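Cellulase (Bacillus sp. BG-CS10, PDB 5E09) probably hydrolyses internal beta-1,4-glucosidic bonds of cellulose, pairing a family 5 glycoside hydrolase domain with carbohydrate-binding modules. Local coordinates at residues Ile47-Asp52 against Gln314-Glu319. Residues are numbered along the deposited sequence; the frame is centred on the assembly and turned at random.
Sequences IKTIAD and QHLNRE
Leu316 meets Ile50 and Thr49 by apolar contact alone, a compact example of how the connection after a barrel strand can be seated against a helix of the outer layer. The two methyl ends do the closest touching: CD1 of Ile50 lies 3.8 Å from CD2 of Leu316. In Ile50, chi1 of -69° sets CG1 beside the backbone N and opposite the carbonyl carbon, and the further bend at chi2, -53°, brings CD1 to Leu316 although the side chain does not set out straight for it. The other branch of Leu316 brings CD1 to 4.4 Å from CG2 of Thr49, a looser approach, so the leucine fork spans two successive helix residues. Thr49 OG1 is bonded within its own helix to Glu45 O; CG2 is the branch that approaches the leucine. Trp21 packs on Ile50 and Leu46 on Leu316, extending the apolar patch.

Polar bonds shape segment 314-319 itself. Asp311 receives the backbone N-H groups of His315 and Leu316 on its carboxylate. Past the leucine, Asn317 OD1 accepts from Glu319 N at 2.9 Å, in the carbonyl plane, closing an Asx turn, and Thr320 N gives it a second bond. Arg318 bonds through NH2 to Gly24 O and through NH1 to Thr26 OG1, just after strand 20-23.

The contact lies beside the seam where strand 306-311 meets strand 20-23 to close the (beta/alpha)8 barrel of a family 5 glycoside hydrolase.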
ATOM      1  N   ILE A  47      -1.348   2.142 -20.507  1.00 42.46           N
ATOM      2  CA  ILE A  47      -2.184   0.949 -20.518  1.00 40.90           C
ATOM      3  C   ILE A  47      -1.432  -0.252 -21.079  1.00 49.86           C
ATOM      4  O   ILE A  47      -1.430  -1.348 -20.482  1.00 50.15           O
ATOM      5  CB  ILE A  47      -3.464   1.184 -21.346  1.00 46.19           C
ATOM      6  CG1 ILE A  47      -4.142   2.488 -20.920  1.00 46.63           C
ATOM      7  CG2 ILE A  47      -4.418   0.011 -21.215  1.00 47.03           C
ATOM      8  CD1 ILE A  47      -4.530   2.539 -19.452  1.00 40.77           C
ATOM      9  N   LYS A  48      -0.785  -0.046 -22.223  1.00 56.52           N
ATOM     10  CA  LYS A  48      -0.036  -1.127 -22.853  1.00 49.10           C
ATOM     11  C   LYS A  48       1.074  -1.625 -21.933  1.00 50.15           C
ATOM     12  O   LYS A  48       1.351  -2.819 -21.878  1.00 45.18           O
ATOM     13  CB  LYS A  48       0.548  -0.681 -24.197  1.00 63.27           C
ATOM     14  CG  LYS A  48       1.612  -1.628 -24.741  1.00 67.24           C
ATOM     15  CD  LYS A  48       1.859  -1.446 -26.225  1.00 66.99           C
ATOM     16  CE  LYS A  48       3.076  -2.243 -26.659  1.00 72.90           C
ATOM     17  NZ  LYS A  48       4.220  -2.084 -25.709  1.00 83.30           N
ATOM     18  N   THR A  49       1.702  -0.709 -21.205  1.00 44.74           N
ATOM     19  CA  THR A  49       2.764  -1.079 -20.278  1.00 43.08           C
ATOM     20  C   THR A  49       2.207  -1.957 -19.165  1.00 51.58           C
ATOM     21  O   THR A  49       2.782  -2.995 -18.832  1.00 40.81           O
ATOM     22  CB  THR A  49       3.435   0.151 -19.652  1.00 51.89           C
ATOM     23  OG1 THR A  49       3.919   1.022 -20.685  1.00 50.97           O
ATOM     24  CG2 THR A  49       4.587  -0.280 -18.754  1.00 39.77           C
ATOM     25  N   ILE A  50       1.082  -1.534 -18.595  1.00 49.23           N
ATOM     26  CA  ILE A  50       0.439  -2.314 -17.542  1.00 44.26           C
ATOM     27  C   ILE A  50       0.113  -3.731 -18.019  1.00 46.93           C
ATOM     28  O   ILE A  50       0.297  -4.704 -17.278  1.00 41.44           O
ATOM     29  CB  ILE A  50      -0.843  -1.619 -17.042  1.00 51.20           C
ATOM     30  CG1 ILE A  50      -0.474  -0.334 -16.290  1.00 46.66           C
ATOM     31  CG2 ILE A  50      -1.663  -2.550 -16.159  1.00 36.44           C
ATOM     32  CD1 ILE A  50       0.545  -0.540 -15.184  1.00 38.29           C
ATOM     33  N   ALA A  51      -0.351  -3.858 -19.261  1.00 51.01           N
ATOM     34  CA  ALA A  51      -0.602  -5.192 -19.808  1.00 43.08           C
ATOM     35  C   ALA A  51       0.701  -5.978 -19.989  1.00 42.72           C
ATOM     36  O   ALA A  51       0.785  -7.146 -19.609  1.00 55.29           O
ATOM     37  CB  ALA A  51      -1.349  -5.096 -21.123  1.00 45.39           C
ATOM     38  N   ASP A  52       1.714  -5.329 -20.558  1.00 52.05           N
ATOM     39  CA  ASP A  52       3.014  -5.962 -20.812  1.00 52.51           C
ATOM     40  C   ASP A  52       3.664  -6.497 -19.540  1.00 50.60           C
ATOM     41  O   ASP A  52       4.341  -7.525 -19.569  1.00 49.65           O
ATOM     42  CB  ASP A  52       3.981  -4.977 -21.485  1.00 53.15           C
ATOM     43  CG  ASP A  52       5.310  -5.613 -21.857  1.00 79.14           C
ATOM     44  OD1 ASP A  52       5.486  -6.828 -21.613  1.00 72.29           O
ATOM     45  OD2 ASP A  52       6.184  -4.889 -22.390  1.00 66.84           O
ATOM     46  N   GLN A 314       3.141   6.417  -7.649  1.00 40.82           N
ATOM     47  CA  GLN A 314       4.386   6.240  -6.905  1.00 33.96           C
ATOM     48  C   GLN A 314       5.085   4.901  -7.140  1.00 40.46           C
ATOM     49  O   GLN A 314       6.197   4.695  -6.654  1.00 40.65           O
ATOM     50  CB  GLN A 314       4.123   6.398  -5.403  1.00 39.79           C
ATOM     51  CG  GLN A 314       3.455   5.195  -4.752  1.00 38.33           C
ATOM     52  CD  GLN A 314       3.056   5.448  -3.301  1.00 44.30           C
ATOM     53  OE1 GLN A 314       2.016   4.974  -2.841  1.00 45.87           O
ATOM     54  NE2 GLN A 314       3.883   6.195  -2.578  1.00 43.57           N
ATOM     55  N   HIS A 315       4.450   3.985  -7.865  1.00 40.75           N
ATOM     56  CA  HIS A 315       5.078   2.688  -8.121  1.00 38.64           C
ATOM     57  C   HIS A 315       5.584   2.577  -9.552  1.00 43.99           C
ATOM     58  O   HIS A 315       6.772   2.351  -9.775  1.00 46.49           O
ATOM     59  CB  HIS A 315       4.112   1.545  -7.805  1.00 34.35           C
ATOM     60  CG  HIS A 315       3.763   1.438  -6.359  1.00 45.61           C
ATOM     61  ND1 HIS A 315       4.706   1.559  -5.350  1.00 42.22           N
ATOM     62  CD2 HIS A 315       2.580   1.238  -5.730  1.00 43.42           C
ATOM     63  CE1 HIS A 315       4.118   1.429  -4.182  1.00 46.87           C
ATOM     64  NE2 HIS A 315       2.818   1.234  -4.382  1.00 44.14           N
ATOM     65  N   LEU A 316       4.687   2.715 -10.522  1.00 43.40           N
ATOM     66  CA  LEU A 316       5.107   2.802 -11.913  1.00 46.03           C
ATOM     67  C   LEU A 316       5.413   4.254 -12.248  1.00 42.84           C
ATOM     68  O   LEU A 316       4.563   5.125 -12.074  1.00 47.50           O
ATOM     69  CB  LEU A 316       4.035   2.259 -12.856  1.00 43.22           C
ATOM     70  CG  LEU A 316       4.411   2.247 -14.343  1.00 55.54           C
ATOM     71  CD1 LEU A 316       5.370   1.107 -14.658  1.00 39.35           C
ATOM     72  CD2 LEU A 316       3.179   2.159 -15.217  1.00 43.10           C
ATOM     73  N   ASN A 317       6.632   4.522 -12.700  1.00 43.62           N
ATOM     74  CA  ASN A 317       6.953   5.853 -13.205  1.00 60.72           C
ATOM     75  C   ASN A 317       6.230   6.039 -14.535  1.00 60.35           C
ATOM     76  O   ASN A 317       6.560   5.391 -15.527  1.00 41.73           O
ATOM     77  CB  ASN A 317       8.468   6.040 -13.360  1.00 50.25           C
ATOM     78  CG  ASN A 317       8.856   7.478 -13.694  1.00 57.10           C
ATOM     79  OD1 ASN A 317       8.133   8.192 -14.390  1.00 49.48           O
ATOM     80  ND2 ASN A 317      10.009   7.903 -13.195  1.00 46.74           N
ATOM     81  N   ARG A 318       5.233   6.917 -14.539  1.00 52.18           N
ATOM     82  CA  ARG A 318       4.354   7.052 -15.691  1.00 50.89           C
ATOM     83  C   ARG A 318       4.960   7.905 -16.788  1.00 56.50           C
ATOM     84  O   ARG A 318       4.403   8.012 -17.881  1.00 67.65           O
ATOM     85  CB  ARG A 318       3.011   7.640 -15.266  1.00 58.62           C
ATOM     86  CG  ARG A 318       2.305   6.814 -14.222  1.00 48.54           C
ATOM     87  CD  ARG A 318       0.879   7.254 -14.089  1.00 49.74           C
ATOM     88  NE  ARG A 318       0.185   6.544 -13.024  1.00 43.20           N
ATOM     89  CZ  ARG A 318      -1.051   6.833 -12.639  1.00 39.56           C
ATOM     90  NH1 ARG A 318      -1.712   7.815 -13.240  1.00 35.65           N
ATOM     91  NH2 ARG A 318      -1.623   6.145 -11.657  1.00 44.18           N
ATOM     92  N   GLU A 319       6.100   8.516 -16.498  1.00 63.42           N
ATOM     93  CA  GLU A 319       6.806   9.276 -17.513  1.00 57.62           C
ATOM     94  C   GLU A 319       7.756   8.365 -18.284  1.00 49.70           C
ATOM     95  O   GLU A 319       7.873   8.487 -19.503  1.00 60.54           O
ATOM     96  CB  GLU A 319       7.557  10.449 -16.885  1.00 56.73           C
ATOM     97  CG  GLU A 319       8.381  11.263 -17.863  1.00 75.61           C
ATOM     98  CD  GLU A 319       9.397  12.164 -17.171  1.00 95.13           C
ATOM     99  OE1 GLU A 319       9.126  12.632 -16.040  1.00 86.07           O
ATOM    100  OE2 GLU A 319      10.469  12.406 -17.766  1.00103.86           O
TER